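Type III effector HopA1 (Pseudomonas syringae pv. tomato str. DC3000, PDB 4RSX) is of unknown molecular activity but, as a type III secretion effector, is probably delivered into plant cells, and is represented here by its C-terminal alpha/beta part. Local coordinates at residues Ala131-Ile134 against Gly135-Ala139; Ser6-Asn9 against Ser10-Trp14. All blocks are in the same frame, centred on the assembly; numbering follows the deposited sequence.

Overall arrangement
Both contacts are local, one within a helix and the other at a helix's C-terminal end, so neither closes a long loop, and they neither nest nor cross. From the N terminus, interaction 2 comes first, in the middle of helix 2-19, which packs on helices 215-228 and 234-245 near the end of the chain and so brings the two ends of the sequence together. Interaction 1 follows much later, where helix 123-136 ends and the chain turns toward strand 140-146 of the antiparallel sheet, with helix 166-180 alongside. The two lie on opposite sides of the chain's centre, their own centres about 32 Å apart and their nearest atoms about 21 Å, without touching.

Interaction 1: Ala131-Ile134 against Gly135-Ala139; sequences ATLI and GKESA
Gly135, Leu133 and Glu137 carry the last turn of helix 123-136 and its exit. Gly135 N donates to Ala131 O at 2.9 Å, a regular helical bond with an N-H...O angle of 155°, and the residue keeps helical backbone angles. Two residues on, Leu133 O takes two N-H groups: Glu137 N at 2.9 Å, arriving nearly along the C=O axis, and Lys136 N at 3.2 Å in a weak, bent bond. Lys136 N also reaches Thr132 O at 3.1 Å, so its proton is shared between two carbonyls. Glu137 then leaves the helix, with psi near 101°.

The side chains follow the same spacing. Leu133 extends with CG anti to the backbone N (chi1 -161°), which helps to bring CD1 aslant across the aliphatic part of Glu137, 3.8 Å from its CG. Thr132 and Lys136 run side by side, methyl CG2 against methylene CE at 3.7 Å, while Thr132 OG1 turns back to Arg128 O in the preceding turn. Ile134 packs on Ile99, Pro101, Ile140 and Leu160 of the sheet; Leu133 shares Ile140 and Leu160 with it.

The shared bonds accompany the end of the helix: Leu133 O accepts from both Lys136 N, weakly, and Glu137 N just as Glu137 leaves helical geometry and the chain turns toward strand 140-146. Within that last turn Ile134 O accepts a hydrogen bond from Arg105 NH1, whose positive charge probably interacts favourably with the carbonyl-rich, partly negative C-terminal end of the helix.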
loop_
_atom_site.group_PDB
_atom_site.type_symbol
_atom_site.label_atom_id
_atom_site.label_comp_id
_atom_site.label_asym_id
_atom_site.label_seq_id
_atom_site.Cartn_x
_atom_site.Cartn_y
_atom_site.Cartn_z
ATOM N N ALA A 131 -10.058 4.281 10.149
ATOM C CA ALA A 131 -10.356 5.618 10.666
ATOM C C ALA A 131 -10.212 5.684 12.196
ATOM O O ALA A 131 -9.626 6.631 12.744
ATOM C CB ALA A 131 -11.748 6.062 10.235
ATOM N N THR A 132 -10.740 4.680 12.884
ATOM C CA THR A 132 -10.620 4.635 14.337
ATOM C C THR A 132 -9.136 4.588 14.731
ATOM O O THR A 132 -8.673 5.365 15.574
ATOM C CB THR A 132 -11.359 3.420 14.913
ATOM O OG1 THR A 132 -12.725 3.461 14.491
ATOM C CG2 THR A 132 -11.298 3.409 16.442
ATOM N N LEU A 133 -8.394 3.692 14.095
ATOM C CA LEU A 133 -6.987 3.486 14.418
ATOM C C LEU A 133 -6.198 4.771 14.148
ATOM O O LEU A 133 -5.368 5.183 14.969
ATOM C CB LEU A 133 -6.432 2.300 13.621
ATOM C CG LEU A 133 -5.134 1.660 14.129
ATOM C CD1 LEU A 133 -5.287 1.211 15.583
ATOM C CD2 LEU A 133 -4.690 0.479 13.246
ATOM N N ILE A 134 -6.474 5.417 13.018
ATOM C CA ILE A 134 -5.814 6.684 12.711
ATOM C C ILE A 134 -6.164 7.753 13.745
ATOM O O ILE A 134 -5.306 8.551 14.138
ATOM C CB ILE A 134 -6.151 7.162 11.287
ATOM C CG1 ILE A 134 -5.511 6.205 10.268
ATOM C CG2 ILE A 134 -5.679 8.605 11.052
ATOM C CD1 ILE A 134 -6.143 6.246 8.894
ATOM N N GLY A 135 -7.416 7.769 14.204
ATOM C CA GLY A 135 -7.801 8.710 15.244
ATOM C C GLY A 135 -6.961 8.574 16.510
ATOM O O GLY A 135 -6.579 9.586 17.119
ATOM N N LYS A 136 -6.670 7.327 16.895
ATOM C CA LYS A 136 -6.038 7.003 18.173
ATOM C C LYS A 136 -4.516 7.019 18.131
ATOM O O LYS A 136 -3.872 7.308 19.140
ATOM C CB LYS A 136 -6.466 5.597 18.640
ATOM C CG LYS A 136 -7.918 5.452 19.127
ATOM C CD LYS A 136 -8.129 4.045 19.703
ATOM C CE LYS A 136 -9.606 3.634 19.729
ATOM N NZ LYS A 136 -10.482 4.643 20.392
ATOM N N GLU A 137 -3.942 6.694 16.976
ATOM C CA GLU A 137 -2.511 6.412 16.897
ATOM C C GLU A 137 -1.771 7.472 16.098
ATOM O O GLU A 137 -1.785 7.448 14.861
ATOM C CB GLU A 137 -2.289 5.040 16.246
ATOM C CG GLU A 137 -2.974 3.880 16.964
ATOM C CD GLU A 137 -2.202 3.406 18.192
ATOM O OE1 GLU A 137 -1.006 3.770 18.332
ATOM O OE2 GLU A 137 -2.789 2.653 19.011
ATOM N N SER A 138 -1.104 8.386 16.793
ATOM C CA SER A 138 -0.413 9.484 16.135
ATOM C C SER A 138 0.795 9.048 15.306
ATOM O O SER A 138 1.326 9.850 14.531
ATOM C CB SER A 138 0.024 10.546 17.159
ATOM O OG SER A 138 -1.062 10.943 17.975
ATOM N N ALA A 139 1.251 7.805 15.469
ATOM C CA ALA A 139 2.311 7.303 14.586
ATOM C C ALA A 139 1.809 7.193 13.139
ATOM O O ALA A 139 2.597 7.256 12.196
ATOM C CB ALA A 139 2.875 5.969 15.075
#

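Interaction 2: Ser6-Asn9 against Ser10-Trp14; sequences STFN and SFHEW
Ser6-Asn9 runs straight into Ser10-Trp14 as one unbroken piece of helix 2-19, tied by four successive i to i+4 bonds. Ser10 N gives to Ser6 O at 3.2 Å and Phe11 N to Thr7 O at 3.2 Å; the pair His12 N and Phe8 O is shorter, 2.7 Å, and Glu13 N meets Asn9 O at 3.0 Å with an N-H...O angle of 164°.

Phe8, Phe11 and His12 gather their side chains along one side. With CG anti to the backbone N (chi1 -177°), the Phe8 ring reaches forward along the helix, bringing CE2 to 3.8 Å from His12 CB. On its other flank CE1 makes a looser apolar contact, 4.3 Å from Phe11 CD2. Ser10 holds its hydroxyl between its own backbone N and carbonyl carbon (chi1 75°), which places OG 3.1 Å from Thr7 O. OG also accepts a hydrogen bond from Ser194 N, which links the helix to a distant part of the chain.

Around this face Phe11 wedges among Leu238 and Leu242 of helix 234-245 and Val222 and Ile223 of helix 215-228. Phe8 lies on Leu235 and forms a cation-pi pair with Lys239, and His12 touches Leu238, so helix 2-19 packs against both of these C-terminal helices.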
loop_
_atom_site.group_PDB
_atom_site.type_symbol
_atom_site.label_atom_id
_atom_site.label_comp_id
_atom_site.label_asym_id
_atom_site.label_seq_id
_atom_site.Cartn_x
_atom_site.Cartn_y
_atom_site.Cartn_z
ATOM N N SER A 6 12.028 -15.059 2.823
ATOM C CA SER A 6 10.846 -15.203 1.989
ATOM C C SER A 6 10.653 -13.943 1.139
ATOM O O SER A 6 10.336 -14.008 -0.052
ATOM C CB SER A 6 9.632 -15.455 2.893
ATOM O OG SER A 6 8.414 -15.416 2.166
ATOM N N THR A 7 10.871 -12.793 1.761
ATOM C CA THR A 7 10.734 -11.515 1.079
ATOM C C THR A 7 11.765 -11.350 -0.052
ATOM O O THR A 7 11.421 -10.948 -1.156
ATOM C CB THR A 7 10.836 -10.357 2.092
ATOM O OG1 THR A 7 9.822 -10.526 3.101
ATOM C CG2 THR A 7 10.661 -9.011 1.392
ATOM N N PHE A 8 13.025 -11.662 0.227
ATOM C CA PHE A 8 14.038 -11.545 -0.798
ATOM C C PHE A 8 13.770 -12.509 -1.953
ATOM O O PHE A 8 13.949 -12.147 -3.132
ATOM C CB PHE A 8 15.437 -11.782 -0.237
ATOM C CG PHE A 8 16.500 -11.595 -1.264
ATOM C CD1 PHE A 8 17.093 -10.353 -1.435
ATOM C CD2 PHE A 8 16.853 -12.638 -2.129
ATOM C CE1 PHE A 8 18.047 -10.153 -2.426
ATOM C CE2 PHE A 8 17.797 -12.446 -3.117
ATOM C CZ PHE A 8 18.405 -11.194 -3.263
ATOM N N ASN A 9 13.362 -13.734 -1.629
ATOM C CA ASN A 9 13.089 -14.730 -2.672
ATOM C C ASN A 9 11.980 -14.327 -3.651
ATOM O O ASN A 9 12.047 -14.666 -4.835
ATOM C CB ASN A 9 12.799 -16.123 -2.070
ATOM C CG ASN A 9 14.019 -16.739 -1.366
ATOM O OD1 ASN A 9 15.177 -16.416 -1.678
ATOM N ND2 ASN A 9 13.757 -17.638 -0.411
ATOM N N SER A 10 10.955 -13.620 -3.178
ATOM C CA SER A 10 9.897 -13.162 -4.104
ATOM C C SER A 10 10.414 -11.999 -4.951
ATOM O O SER A 10 10.043 -11.850 -6.111
ATOM C CB SER A 10 8.625 -12.741 -3.357
ATOM O OG SER A 10 8.800 -11.474 -2.720
ATOM N N PHE A 11 11.278 -11.180 -4.359
ATOM C CA PHE A 11 11.968 -10.120 -5.084
ATOM C C PHE A 11 12.890 -10.716 -6.145
ATOM O O PHE A 11 12.913 -10.264 -7.296
ATOM C CB PHE A 11 12.769 -9.262 -4.098
ATOM C CG PHE A 11 13.564 -8.150 -4.746
ATOM C CD1 PHE A 11 12.925 -7.091 -5.371
ATOM C CD2 PHE A 11 14.951 -8.167 -4.719
ATOM C CE1 PHE A 11 13.652 -6.060 -5.968
ATOM C CE2 PHE A 11 15.690 -7.138 -5.317
ATOM C CZ PHE A 11 15.032 -6.085 -5.941
ATOM N N HIS A 12 13.648 -11.739 -5.767
ATOM C CA HIS A 12 14.555 -12.379 -6.716
ATOM C C HIS A 12 13.814 -13.032 -7.895
ATOM O O HIS A 12 14.230 -12.902 -9.048
ATOM C CB HIS A 12 15.460 -13.394 -6.006
ATOM C CG HIS A 12 16.519 -13.968 -6.891
ATOM N ND1 HIS A 12 17.790 -13.439 -6.975
ATOM C CD2 HIS A 12 16.491 -15.013 -7.755
ATOM C CE1 HIS A 12 18.503 -14.144 -7.836
ATOM N NE2 HIS A 12 17.739 -15.102 -8.324
ATOM N N GLU A 13 12.714 -13.722 -7.610
ATOM C CA GLU A 13 11.876 -14.289 -8.679
ATOM C C GLU A 13 11.416 -13.234 -9.698
ATOM O O GLU A 13 11.545 -13.424 -10.916
ATOM C CB GLU A 13 10.657 -15.016 -8.094
ATOM C CG GLU A 13 9.701 -15.545 -9.174
ATOM C CD GLU A 13 10.390 -16.505 -10.143
ATOM O OE1 GLU A 13 11.319 -17.221 -9.712
ATOM O OE2 GLU A 13 10.012 -16.549 -11.339
ATOM N N TRP A 14 10.875 -12.128 -9.176
ATOM C CA TRP A 14 10.459 -10.974 -9.971
ATOM C C TRP A 14 11.611 -10.560 -10.889
ATOM O O TRP A 14 11.431 -10.378 -12.106
ATOM C CB TRP A 14 10.099 -9.828 -9.007
ATOM C CG TRP A 14 9.687 -8.521 -9.635
ATOM C CD1 TRP A 14 9.469 -8.270 -10.962
ATOM C CD2 TRP A 14 9.426 -7.278 -8.945
ATOM N NE1 TRP A 14 9.096 -6.956 -11.137
ATOM C CE2 TRP A 14 9.061 -6.329 -9.922
ATOM C CE3 TRP A 14 9.466 -6.888 -7.598
ATOM C CZ2 TRP A 14 8.740 -5.000 -9.594
ATOM C CZ3 TRP A 14 9.152 -5.568 -7.274
ATOM C CH2 TRP A 14 8.794 -4.639 -8.273
#